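Local atomic coordinates of uncharacterized protein PA2218 (Pseudomonas aeruginosa, PDB entry 2HDW), a protein that is uncharacterised but has an alpha/beta hydrolase fold and, judging by its family, probably acts as a hydrolase. Residues M203-Y214 against H318-A326; R143-N151 against N282-F292. All coordinates share one frame; numbering follows the deposited sequence.

Contact 1. Residues M203-Y214 against H318-A326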
loop_
_atom_site.group_PDB
_atom_site.type_symbol
_atom_site.label_atom_id
_atom_site.label_comp_id
_atom_site.label_asym_id
_atom_site.label_seq_id
_atom_site.Cartn_x
_atom_site.Cartn_y
_atom_site.Cartn_z
ATOM N N MET A 203 -4.665 6.239 5.359
ATOM C CA MET A 203 -4.449 6.454 3.930
ATOM C C MET A 203 -3.995 7.827 3.454
ATOM O O MET A 203 -4.143 8.842 4.140
ATOM C CB MET A 203 -5.729 6.091 3.139
ATOM C CG MET A 203 -6.842 7.165 3.158
ATOM S SD MET A 203 -8.260 6.877 2.011
ATOM C CE MET A 203 -7.635 7.559 0.472
ATOM N N TYR A 204 -3.455 7.813 2.238
ATOM C CA TYR A 204 -3.007 8.988 1.499
ATOM C C TYR A 204 -3.630 8.741 0.127
ATOM O O TYR A 204 -3.878 7.592 -0.244
ATOM C CB TYR A 204 -1.495 8.969 1.256
ATOM C CG TYR A 204 -0.599 9.766 2.178
ATOM C CD1 TYR A 204 -0.493 9.451 3.533
ATOM C CD2 TYR A 204 0.258 10.743 1.661
ATOM C CE1 TYR A 204 0.454 10.074 4.344
ATOM C CE2 TYR A 204 1.208 11.371 2.465
ATOM C CZ TYR A 204 1.305 11.026 3.804
ATOM O OH TYR A 204 2.289 11.589 4.591
ATOM N N ASP A 205 -3.897 9.805 -0.615
ATOM C CA ASP A 205 -4.357 9.668 -1.991
ATOM C C ASP A 205 -3.071 10.190 -2.631
ATOM O O ASP A 205 -2.838 11.400 -2.637
ATOM C CB ASP A 205 -5.523 10.615 -2.304
ATOM C CG ASP A 205 -5.792 10.736 -3.799
ATOM O OD1 ASP A 205 -4.855 10.503 -4.588
ATOM O OD2 ASP A 205 -6.926 11.084 -4.194
ATOM N N MET A 206 -2.215 9.297 -3.127
ATOM C CA MET A 206 -0.951 9.744 -3.699
ATOM C C MET A 206 -1.030 10.731 -4.873
ATOM O O MET A 206 -0.102 11.527 -5.060
ATOM C CB MET A 206 -0.067 8.543 -4.076
ATOM C CG MET A 206 0.420 7.684 -2.883
ATOM S SD MET A 206 1.190 8.598 -1.477
ATOM C CE MET A 206 2.545 9.392 -2.354
ATOM N N THR A 207 -2.108 10.703 -5.662
ATOM C CA THR A 207 -2.200 11.644 -6.778
ATOM C C THR A 207 -2.484 13.035 -6.221
ATOM O O THR A 207 -1.974 14.040 -6.726
ATOM C CB THR A 207 -3.306 11.256 -7.814
ATOM O OG1 THR A 207 -4.607 11.325 -7.208
ATOM C CG2 THR A 207 -3.058 9.855 -8.348
ATOM N N ARG A 208 -3.280 13.091 -5.159
ATOM C CA ARG A 208 -3.597 14.371 -4.539
ATOM C C ARG A 208 -2.362 14.972 -3.865
ATOM O O ARG A 208 -2.066 16.150 -4.044
ATOM C CB ARG A 208 -4.709 14.209 -3.499
ATOM C CG ARG A 208 -5.025 15.485 -2.727
ATOM C CD ARG A 208 -6.043 15.230 -1.621
ATOM N NE ARG A 208 -7.400 15.081 -2.142
ATOM C CZ ARG A 208 -8.195 16.100 -2.460
ATOM N NH1 ARG A 208 -7.774 17.351 -2.302
ATOM N NH2 ARG A 208 -9.404 15.867 -2.951
ATOM N N VAL A 209 -1.627 14.166 -3.103
ATOM C CA VAL A 209 -0.460 14.699 -2.407
ATOM C C VAL A 209 0.645 15.157 -3.358
ATOM O O VAL A 209 1.315 16.155 -3.095
ATOM C CB VAL A 209 0.116 13.684 -1.383
ATOM C CG1 VAL A 209 0.844 12.550 -2.086
ATOM C CG2 VAL A 209 1.049 14.405 -0.429
ATOM N N MET A 210 0.837 14.445 -4.465
ATOM C CA MET A 210 1.869 14.847 -5.412
ATOM C C MET A 210 1.441 16.037 -6.268
ATOM O O MET A 210 2.283 16.813 -6.739
ATOM C CB MET A 210 2.270 13.670 -6.305
ATOM C CG MET A 210 3.257 12.738 -5.615
ATOM S SD MET A 210 4.172 11.663 -6.705
ATOM C CE MET A 210 3.548 10.111 -6.209
ATOM N N SER A 211 0.135 16.187 -6.453
ATOM C CA SER A 211 -0.392 17.286 -7.252
ATOM C C SER A 211 -0.596 18.571 -6.447
ATOM O O SER A 211 -0.282 19.664 -6.931
ATOM C CB SER A 211 -1.717 16.877 -7.897
ATOM O OG SER A 211 -1.526 15.800 -8.798
ATOM N N LYS A 212 -1.105 18.442 -5.222
ATOM C CA LYS A 212 -1.379 19.605 -4.373
ATOM C C LYS A 212 -0.532 19.736 -3.104
ATOM O O LYS A 212 -0.687 20.705 -2.357
ATOM C CB LYS A 212 -2.855 19.609 -3.963
ATOM C CG LYS A 212 -3.844 19.547 -5.120
ATOM C CD LYS A 212 -5.275 19.481 -4.598
ATOM C CE LYS A 212 -6.288 19.520 -5.735
ATOM N NZ LYS A 212 -7.690 19.389 -5.231
ATOM N N GLY A 213 0.359 18.781 -2.857
ATOM C CA GLY A 213 1.171 18.837 -1.651
ATOM C C GLY A 213 0.306 18.589 -0.423
ATOM O O GLY A 213 -0.872 18.243 -0.551
ATOM N N TYR A 214 0.877 18.763 0.768
ATOM C CA TYR A 214 0.125 18.556 2.001
ATOM C C TYR A 214 -0.850 19.698 2.273
ATOM O O TYR A 214 -0.464 20.865 2.316
ATOM C CB TYR A 214 1.082 18.397 3.184
ATOM C CG TYR A 214 1.763 17.053 3.226
ATOM C CD1 TYR A 214 1.036 15.896 3.506
ATOM C CD2 TYR A 214 3.130 16.930 2.981
ATOM C CE1 TYR A 214 1.654 14.646 3.543
ATOM C CE2 TYR A 214 3.762 15.682 3.015
ATOM C CZ TYR A 214 3.013 14.546 3.299
ATOM O OH TYR A 214 3.618 13.315 3.347
ATOM N N HIS A 318 -1.373 13.634 10.717
ATOM C CA HIS A 318 -1.284 14.793 9.830
ATOM C C HIS A 318 -2.049 14.489 8.547
ATOM O O HIS A 318 -2.476 15.389 7.819
ATOM C CB HIS A 318 0.177 15.051 9.456
ATOM C CG HIS A 318 0.778 13.961 8.622
ATOM N ND1 HIS A 318 1.110 12.725 9.136
ATOM C CD2 HIS A 318 1.051 13.901 7.297
ATOM C CE1 HIS A 318 1.560 11.951 8.165
ATOM N NE2 HIS A 318 1.533 12.641 7.037
ATOM N N SER A 319 -2.209 13.200 8.280
ATOM C CA SER A 319 -2.871 12.725 7.074
ATOM C C SER A 319 -4.344 12.378 7.247
ATOM O O SER A 319 -4.978 11.893 6.310
ATOM C CB SER A 319 -2.145 11.480 6.590
ATOM O OG SER A 319 -2.090 10.556 7.662
ATOM N N ARG A 320 -4.892 12.614 8.431
ATOM C CA ARG A 320 -6.286 12.262 8.662
ATOM C C ARG A 320 -7.236 12.847 7.630
ATOM O O ARG A 320 -8.246 12.227 7.287
ATOM C CB ARG A 320 -6.736 12.695 10.056
ATOM C CG ARG A 320 -8.128 12.186 10.414
ATOM C CD ARG A 320 -8.564 12.639 11.797
ATOM N NE ARG A 320 -8.720 14.086 11.860
ATOM C CZ ARG A 320 -9.044 14.760 12.960
ATOM N NH1 ARG A 320 -9.250 14.110 14.102
ATOM N NH2 ARG A 320 -9.161 16.085 12.917
ATOM N N TYR A 321 -6.920 14.032 7.122
ATOM C CA TYR A 321 -7.800 14.666 6.154
ATOM C C TYR A 321 -8.005 13.853 4.873
ATOM O O TYR A 321 -9.058 13.956 4.242
ATOM C CB TYR A 321 -7.307 16.078 5.825
ATOM C CG TYR A 321 -6.117 16.158 4.902
ATOM C CD1 TYR A 321 -6.290 16.317 3.528
ATOM C CD2 TYR A 321 -4.817 16.150 5.408
ATOM C CE1 TYR A 321 -5.202 16.480 2.680
ATOM C CE2 TYR A 321 -3.721 16.311 4.570
ATOM C CZ TYR A 321 -3.923 16.479 3.208
ATOM O OH TYR A 321 -2.848 16.651 2.376
ATOM N N PHE A 322 -7.021 13.042 4.486
ATOM C CA PHE A 322 -7.176 12.224 3.279
ATOM C C PHE A 322 -8.382 11.292 3.393
ATOM O O PHE A 322 -9.150 11.138 2.441
ATOM C CB PHE A 322 -5.920 11.388 3.012
ATOM C CG PHE A 322 -4.750 12.187 2.504
ATOM C CD1 PHE A 322 -4.845 12.908 1.318
ATOM C CD2 PHE A 322 -3.549 12.208 3.205
ATOM C CE1 PHE A 322 -3.756 13.640 0.832
ATOM C CE2 PHE A 322 -2.451 12.937 2.729
ATOM C CZ PHE A 322 -2.559 13.654 1.539
ATOM N N SER A 323 -8.541 10.664 4.554
ATOM C CA SER A 323 -9.667 9.758 4.783
ATOM C C SER A 323 -10.984 10.523 4.867
ATOM O O SER A 323 -12.039 10.009 4.488
ATOM C CB SER A 323 -9.465 8.969 6.075
ATOM O OG SER A 323 -8.363 8.098 5.961
ATOM N N GLU A 324 -10.921 11.752 5.374
ATOM C CA GLU A 324 -12.115 12.576 5.503
ATOM C C GLU A 324 -12.611 12.968 4.118
ATOM O O GLU A 324 -13.817 13.055 3.888
ATOM C CB GLU A 324 -11.808 13.817 6.335
ATOM C CG GLU A 324 -11.326 13.476 7.730
ATOM C CD GLU A 324 -11.003 14.701 8.557
ATOM O OE1 GLU A 324 -10.358 15.621 8.020
ATOM O OE2 GLU A 324 -11.389 14.737 9.744
ATOM N N THR A 325 -11.674 13.194 3.202
ATOM C CA THR A 325 -12.005 13.547 1.824
ATOM C C THR A 325 -12.598 12.313 1.139
ATOM O O THR A 325 -13.641 12.389 0.495
ATOM C CB THR A 325 -10.742 14.020 1.039
ATOM O OG1 THR A 325 -10.319 15.298 1.534
ATOM C CG2 THR A 325 -11.038 14.145 -0.454
ATOM N N ALA A 326 -11.933 11.171 1.295
ATOM C CA ALA A 326 -12.404 9.934 0.684
ATOM C C ALA A 326 -13.771 9.538 1.243
ATOM O O ALA A 326 -14.657 9.124 0.497
ATOM C CB ALA A 326 -11.389 8.813 0.915
HETATM O O HOH W 1 -7.643 5.342 6.036
HETATM O O HOH W 2 -3.228 16.966 -0.281
#
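Phe322 is the bump of this contact: its ring enters a hollow formed by Tyr204, the start of Asp205, Arg208 and Val209. Over one face lies the backbone at Tyr204, whose CA makes a CH-pi contact 4.0 Å from the centroid of the Phe322 ring. The Tyr204 ring, offset toward the rim, stacks in parallel-displaced fashion with the planes 27° apart. The opposite face of Phe322 is covered by Tyr321 of its own helix, whose CZ sits above the rim. At the edge the methylene CD of Arg208 comes within 3.7 Å of Phe322 CE1; the arginine runs out with CG anti to the backbone N (chi1 176°) and bends at chi3, bringing NH2 to Thr325 CG2. Val209 CB closes the far end at CZ. A flat, rigid phenyl suits so narrow a slot.

A second bump is Met203. With CG between the backbone N and the carbonyl carbon (chi1 79°) and chi2 extended, SD lies 3.8 Å from Ala326 CB; the bend at chi3 then carries the methyl CE to the same small alanine. Its CG meets Ser323 OG, which is hydrogen-bonded to His313.

The polar end of the cluster lies at His318. Tyr204 OH and His318 NE2 share a nearly straight hydrogen bond of 2.8 Å at the imidazole edge, and the same hydroxyl pairs with Tyr214 OH and with Tyr263. A water joins Gly213 O to Tyr321 OH, which is also hydrogen-bonded to Asn215 N. Asp205 caps helix 206-212, its OD1 accepting from Arg208 N.

Tyr204, Tyr214, His318 and Phe322 make an aromatic cluster, joining the segments that follow the neighbouring parallel strands 197-201 and 309-314 of an alpha/beta hydrolase fold.

Contact 2. Residues R143-N151 against N282-F292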
loop_
_atom_site.group_PDB
_atom_site.type_symbol
_atom_site.label_atom_id
_atom_site.label_comp_id
_atom_site.label_asym_id
_atom_site.label_seq_id
_atom_site.Cartn_x
_atom_site.Cartn_y
_atom_site.Cartn_z
ATOM N N ARG A 143 14.240 0.343 -11.817
ATOM C CA ARG A 143 13.816 0.046 -10.463
ATOM C C ARG A 143 13.225 1.295 -9.815
ATOM O O ARG A 143 13.589 2.424 -10.153
ATOM C CB ARG A 143 15.004 -0.450 -9.631
ATOM C CG ARG A 143 15.625 -1.725 -10.171
ATOM C CD ARG A 143 14.573 -2.824 -10.266
ATOM N NE ARG A 143 14.016 -3.162 -8.959
ATOM C CZ ARG A 143 13.005 -4.007 -8.777
ATOM N NH1 ARG A 143 12.434 -4.594 -9.824
ATOM N NH2 ARG A 143 12.577 -4.285 -7.551
ATOM N N ASN A 144 12.295 1.076 -8.897
ATOM C CA ASN A 144 11.670 2.161 -8.153
ATOM C C ASN A 144 10.997 3.285 -8.933
ATOM O O ASN A 144 11.300 4.469 -8.734
ATOM C CB ASN A 144 12.688 2.759 -7.176
ATOM C CG ASN A 144 13.123 1.765 -6.115
ATOM O OD1 ASN A 144 12.532 0.690 -5.984
ATOM N ND2 ASN A 144 14.152 2.118 -5.347
ATOM N N VAL A 145 10.094 2.908 -9.829
ATOM C CA VAL A 145 9.309 3.880 -10.573
ATOM C C VAL A 145 7.881 3.496 -10.177
ATOM O O VAL A 145 7.637 2.345 -9.817
ATOM C CB VAL A 145 9.526 3.761 -12.106
ATOM C CG1 VAL A 145 9.116 2.396 -12.598
ATOM C CG2 VAL A 145 8.736 4.850 -12.827
ATOM N N ALA A 146 6.950 4.443 -10.196
ATOM C CA ALA A 146 5.572 4.138 -9.811
ATOM C C ALA A 146 4.559 4.788 -10.742
ATOM O O ALA A 146 4.903 5.659 -11.533
ATOM C CB ALA A 146 5.314 4.586 -8.371
ATOM N N SER A 147 3.304 4.366 -10.625
ATOM C CA SER A 147 2.224 4.885 -11.461
ATOM C C SER A 147 0.889 4.562 -10.799
ATOM O O SER A 147 0.702 3.462 -10.284
ATOM C CB SER A 147 2.302 4.238 -12.846
ATOM O OG SER A 147 1.027 4.110 -13.445
ATOM N N PRO A 148 -0.057 5.517 -10.794
ATOM C CA PRO A 148 -1.345 5.214 -10.159
ATOM C C PRO A 148 -2.087 4.116 -10.907
ATOM O O PRO A 148 -2.825 3.329 -10.308
ATOM C CB PRO A 148 -2.075 6.554 -10.203
ATOM C CG PRO A 148 -1.532 7.191 -11.444
ATOM C CD PRO A 148 -0.053 6.878 -11.357
ATOM N N ASP A 149 -1.874 4.062 -12.217
ATOM C CA ASP A 149 -2.523 3.060 -13.069
ATOM C C ASP A 149 -1.933 1.679 -12.797
ATOM O O ASP A 149 -2.645 0.750 -12.410
ATOM C CB ASP A 149 -2.323 3.426 -14.543
ATOM C CG ASP A 149 -3.124 2.542 -15.492
ATOM O OD1 ASP A 149 -3.321 1.352 -15.188
ATOM O OD2 ASP A 149 -3.539 3.035 -16.565
ATOM N N ILE A 150 -0.622 1.553 -12.991
ATOM C CA ILE A 150 0.061 0.284 -12.784
ATOM C C ILE A 150 -0.083 -0.225 -11.353
ATOM O O ILE A 150 -0.281 -1.418 -11.129
ATOM C CB ILE A 150 1.563 0.396 -13.129
ATOM C CG1 ILE A 150 1.732 0.741 -14.613
ATOM C CG2 ILE A 150 2.277 -0.920 -12.810
ATOM C CD1 ILE A 150 3.193 0.903 -15.060
ATOM N N ASN A 151 0.006 0.676 -10.381
ATOM C CA ASN A 151 -0.113 0.263 -8.991
ATOM C C ASN A 151 -1.535 -0.182 -8.666
ATOM O O ASN A 151 -1.739 -1.119 -7.888
ATOM C CB ASN A 151 0.357 1.393 -8.064
ATOM C CG ASN A 151 1.876 1.554 -8.080
ATOM O OD1 ASN A 151 2.604 0.608 -8.393
ATOM N ND2 ASN A 151 2.358 2.739 -7.729
ATOM N N ASN A 282 16.210 5.089 0.265
ATOM C CA ASN A 282 16.335 5.073 -1.185
ATOM C C ASN A 282 15.417 6.132 -1.780
ATOM O O ASN A 282 15.242 7.194 -1.178
ATOM C CB ASN A 282 16.018 3.677 -1.732
ATOM C CG ASN A 282 16.991 2.633 -1.222
ATOM O OD1 ASN A 282 16.663 1.840 -0.342
ATOM N ND2 ASN A 282 18.209 2.646 -1.756
ATOM N N ALA A 283 14.833 5.867 -2.946
ATOM C CA ALA A 283 13.959 6.857 -3.570
ATOM C C ALA A 283 13.383 6.434 -4.901
ATOM O O ALA A 283 13.860 5.497 -5.535
ATOM C CB ALA A 283 14.714 8.152 -3.766
ATOM N N TRP A 284 12.350 7.149 -5.326
ATOM C CA TRP A 284 11.728 6.890 -6.614
ATOM C C TRP A 284 12.565 7.655 -7.627
ATOM O O TRP A 284 13.387 8.501 -7.254
ATOM C CB TRP A 284 10.309 7.454 -6.672
ATOM C CG TRP A 284 9.367 6.891 -5.652
ATOM C CD1 TRP A 284 8.887 7.525 -4.544
ATOM C CD2 TRP A 284 8.776 5.587 -5.659
ATOM N NE1 TRP A 284 8.029 6.699 -3.858
ATOM C CE2 TRP A 284 7.942 5.501 -4.521
ATOM C CE3 TRP A 284 8.868 4.481 -6.516
ATOM C CZ2 TRP A 284 7.204 4.351 -4.215
ATOM C CZ3 TRP A 284 8.133 3.335 -6.211
ATOM C CH2 TRP A 284 7.313 3.284 -5.069
ATOM N N THR A 285 12.351 7.364 -8.900
ATOM C CA THR A 285 13.056 8.072 -9.960
ATOM C C THR A 285 12.561 9.505 -9.857
ATOM O O THR A 285 11.447 9.743 -9.377
ATOM C CB THR A 285 12.664 7.540 -11.336
ATOM O OG1 THR A 285 11.240 7.647 -11.486
ATOM C CG2 THR A 285 13.088 6.087 -11.490
ATOM N N MET A 286 13.377 10.456 -10.302
ATOM C CA MET A 286 12.991 11.859 -10.250
ATOM C C MET A 286 11.731 12.146 -11.066
ATOM O O MET A 286 10.944 13.012 -10.703
ATOM C CB MET A 286 14.147 12.753 -10.734
ATOM C CG MET A 286 15.292 12.907 -9.719
ATOM S SD MET A 286 16.578 14.080 -10.241
ATOM C CE MET A 286 15.786 15.606 -9.834
ATOM N N THR A 287 11.508 11.413 -12.153
ATOM C CA THR A 287 10.321 11.678 -12.965
ATOM C C THR A 287 9.050 10.886 -12.614
ATOM O O THR A 287 8.034 10.992 -13.308
ATOM C CB THR A 287 10.645 11.523 -14.476
ATOM O OG1 THR A 287 11.229 10.238 -14.729
ATOM C CG2 THR A 287 11.625 12.609 -14.907
ATOM N N THR A 288 9.088 10.121 -11.526
ATOM C CA THR A 288 7.920 9.335 -11.113
ATOM C C THR A 288 6.628 10.151 -10.953
ATOM O O THR A 288 5.555 9.705 -11.356
ATOM C CB THR A 288 8.201 8.569 -9.787
ATOM O OG1 THR A 288 8.921 7.362 -10.077
ATOM C CG2 THR A 288 6.900 8.219 -9.065
ATOM N N PRO A 289 6.713 11.356 -10.364
ATOM C CA PRO A 289 5.523 12.196 -10.170
ATOM C C PRO A 289 4.685 12.540 -11.414
ATOM O O PRO A 289 3.503 12.837 -11.299
ATOM C CB PRO A 289 6.094 13.454 -9.517
ATOM C CG PRO A 289 7.287 12.929 -8.761
ATOM C CD PRO A 289 7.901 11.989 -9.760
ATOM N N LEU A 290 5.285 12.504 -12.597
ATOM C CA LEU A 290 4.546 12.851 -13.811
ATOM C C LEU A 290 3.196 12.157 -13.989
ATOM O O LEU A 290 2.220 12.795 -14.390
ATOM C CB LEU A 290 5.414 12.609 -15.044
ATOM C CG LEU A 290 6.570 13.596 -15.216
ATOM C CD1 LEU A 290 7.493 13.105 -16.305
ATOM C CD2 LEU A 290 6.021 14.992 -15.546
ATOM N N SER A 291 3.121 10.863 -13.696
ATOM C CA SER A 291 1.849 10.156 -13.855
ATOM C C SER A 291 0.858 10.541 -12.764
ATOM O O SER A 291 -0.298 10.852 -13.053
ATOM C CB SER A 291 2.063 8.635 -13.856
ATOM O OG SER A 291 2.670 8.200 -12.654
ATOM N N PHE A 292 1.320 10.527 -11.512
ATOM C CA PHE A 292 0.481 10.873 -10.365
ATOM C C PHE A 292 -0.077 12.290 -10.429
ATOM O O PHE A 292 -1.215 12.536 -10.028
ATOM C CB PHE A 292 1.279 10.700 -9.066
ATOM C CG PHE A 292 1.554 9.266 -8.717
ATOM C CD1 PHE A 292 0.628 8.526 -7.982
ATOM C CD2 PHE A 292 2.729 8.647 -9.141
ATOM C CE1 PHE A 292 0.867 7.187 -7.671
ATOM C CE2 PHE A 292 2.980 7.309 -8.839
ATOM C CZ PHE A 292 2.045 6.578 -8.101
HETATM O O HOH W 3 5.497 7.724 -13.134
#
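Asn144 O receives the backbone N-H of Thr285 in a 3.1 Å hydrogen bond and also lies 3.2 Å from Trp284 CA, a CA-H...O contact. Asparagine suits this place because the backbone is left-handed helical here (phi 56°, psi 53°), which it tolerates better than most residues; the weak bond from Asn144 ND2 to Ala283 O is secondary.

Further along, a water bridges the segments, donating to Ala146 O and to Thr288 O and accepting from Ser291 OG at 2.9 Å. The hydroxyls of Thr285 and Thr288 pair with each other across their type I turn. Ser147 caps helix 148-164, with its OG accepting from Ile150 N at 3.1 Å.

Apolar groups fill the spaces between. Pro148 CD lies 3.6 Å from the centroid of the Phe292 ring, so the proline that starts the helix also makes a centred CH-pi contact. Ala146 CB sits over the Trp284 ring, offset toward the rim, while touching Phe292 CE2 at 3.6 Å; a small methyl fits between two large aromatics.

The few polar links thus satisfy backbone carbonyls and set where the segments meet, while apolar groups on the aromatic faces make up much of the rest.

Both contacts are partly buried, with no exposed residue among those touching, and their centres lie about 17 Å apart. Thr207 and Met210, on the side of segment 203-214 that takes no part in contact 1, pack on Phe292 of contact 2, Met210 CE coming 3.3 Å from Phe292 CG. Contact 1 ties together segments that follow two strands of the central sheet; Phe322 packs against the Tyr204 ring, whose hydroxyl ties in Tyr214 and His318. Contact 2 joins the approach to helix 148-164 with the loop leading into helix 289-292, and relies more on backbone carbonyls and a bridging water. Along the chain their segments alternate, and in space they touch through helix 206-212.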